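Local coordinates for catalase (PDB 2J2M), which catalyses the breakdown of hydrogen peroxide into water and molecular oxygen, using the iron of a bound haem, at residues 468-471 with 472-476. Sequence-based numbering, arbitrary orientation.
Sequences ASLG and EKLSE
The carboxylate of Glu472 turns one flat face to the preceding helical turn: Ala468 O lies over it, 3.7 Å from Glu472 CD, and Ser469 CA sits on the same side, 3.8 Å from Glu472 OE2. With CG beside the backbone N (chi1 -71°) and the chain extended beyond it, Glu472 CG passes 3.2 Å from Ala468 O, so the aliphatic stem runs back along the helix surface. Lys473 has a similar course one residue on, its CG 3.3 Å from Ser469 O. As for the flat peptide groups, four successive i to i+4 hydrogen bonds from Glu472, Lys473, Leu474 and Ser475 identify regular alpha-helix; the Leu474 N to Leu470 O bond, 3.0 Å long, is nearly straight at 170°.

The apolar evidence lies on the buried side, where Leu470 CD1 meets Leu474 CG at 4.1 Å and the two side chains run across each other at a slant. Leu470 CG is anti to its own N (chi1 171°), whereas Leu474 CG lies beside N, and the branches thus converge one turn apart.

At the start, Asp467 OD1 accepts from Leu470 N and also bonds Ser469 OG. Toward the other end, Ser475 OG donates to Val480 O, tying the helix to the chain that follows. Leu470 and Leu474 both rest on Phe463 of helix 453-466, while Leu474 also meets Leu440, Leu443 and Val444 of helix 433-447. Helix 468-477 thereby packs its apolar side against two helices of the C-terminal catalase-related region.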
loop_
_atom_site.group_PDB
_atom_site.type_symbol
_atom_site.label_atom_id
_atom_site.label_comp_id
_atom_site.label_asym_id
_atom_site.label_seq_id
_atom_site.Cartn_x
_atom_site.Cartn_y
_atom_site.Cartn_z
ATOM N N ALA A 468 -25.715 -43.115 -15.966
ATOM C CA ALA A 468 -25.752 -44.315 -15.135
ATOM C C ALA A 468 -24.551 -45.230 -15.345
ATOM O O ALA A 468 -24.023 -45.766 -14.376
ATOM C CB ALA A 468 -27.073 -45.080 -15.353
ATOM N N SER A 469 -24.112 -45.403 -16.592
ATOM C CA SER A 469 -22.970 -46.284 -16.871
ATOM C C SER A 469 -21.637 -45.719 -16.375
ATOM O O SER A 469 -20.795 -46.476 -15.879
ATOM C CB SER A 469 -22.893 -46.695 -18.346
ATOM O OG SER A 469 -22.418 -45.653 -19.169
ATOM N N LEU A 470 -21.444 -44.402 -16.481
ATOM C CA LEU A 470 -20.261 -43.775 -15.884
ATOM C C LEU A 470 -20.243 -44.009 -14.378
ATOM O O LEU A 470 -19.203 -44.363 -13.808
ATOM C CB LEU A 470 -20.186 -42.262 -16.178
ATOM C CG LEU A 470 -19.094 -41.491 -15.400
ATOM C CD1 LEU A 470 -17.648 -41.982 -15.729
ATOM C CD2 LEU A 470 -19.212 -39.979 -15.580
ATOM N N GLY A 471 -21.390 -43.780 -13.739
ATOM C CA GLY A 471 -21.512 -43.980 -12.304
ATOM C C GLY A 471 -21.232 -45.421 -11.897
ATOM O O GLY A 471 -20.603 -45.657 -10.869
ATOM N N GLU A 472 -21.690 -46.376 -12.708
ATOM C CA GLU A 472 -21.402 -47.795 -12.475
ATOM C C GLU A 472 -19.901 -48.120 -12.586
ATOM O O GLU A 472 -19.345 -48.843 -11.746
ATOM C CB GLU A 472 -22.191 -48.680 -13.439
ATOM C CG GLU A 472 -23.685 -48.759 -13.172
ATOM C CD GLU A 472 -24.443 -49.396 -14.344
ATOM O OE1 GLU A 472 -25.681 -49.610 -14.215
ATOM O OE2 GLU A 472 -23.793 -49.678 -15.397
ATOM N N LYS A 473 -19.253 -47.593 -13.622
ATOM C CA LYS A 473 -17.815 -47.800 -13.801
ATOM C C LYS A 473 -16.998 -47.229 -12.649
ATOM O O LYS A 473 -16.112 -47.896 -12.134
ATOM C CB LYS A 473 -17.346 -47.240 -15.139
ATOM C CG LYS A 473 -17.869 -48.029 -16.318
ATOM C CD LYS A 473 -17.862 -47.230 -17.597
ATOM C CE LYS A 473 -17.991 -48.180 -18.801
ATOM N NZ LYS A 473 -17.865 -47.484 -20.129
ATOM N N LEU A 474 -17.330 -46.010 -12.231
ATOM C CA LEU A 474 -16.679 -45.368 -11.090
ATOM C C LEU A 474 -16.875 -46.190 -9.815
ATOM O O LEU A 474 -15.949 -46.360 -9.034
ATOM C CB LEU A 474 -17.213 -43.941 -10.896
ATOM C CG LEU A 474 -16.724 -42.797 -11.798
ATOM C CD1 LEU A 474 -17.562 -41.547 -11.548
ATOM C CD2 LEU A 474 -15.256 -42.491 -11.562
ATOM N N SER A 475 -18.095 -46.681 -9.623
ATOM C CA SER A 475 -18.463 -47.547 -8.498
ATOM C C SER A 475 -17.608 -48.815 -8.438
ATOM O O SER A 475 -17.144 -49.198 -7.373
ATOM C CB SER A 475 -19.944 -47.929 -8.613
ATOM O OG SER A 475 -20.286 -48.924 -7.669
ATOM N N GLU A 476 -17.409 -49.451 -9.592
ATOM C CA GLU A 476 -16.615 -50.669 -9.688
ATOM C C GLU A 476 -15.149 -50.391 -9.411
ATOM O O GLU A 476 -14.526 -51.086 -8.601
ATOM C CB GLU A 476 -16.779 -51.341 -11.060
ATOM C CG GLU A 476 -18.085 -52.136 -11.227
ATOM C CD GLU A 476 -17.890 -53.409 -12.066
ATOM O OE1 GLU A 476 -18.775 -53.735 -12.908
ATOM O OE2 GLU A 476 -16.843 -54.084 -11.869
#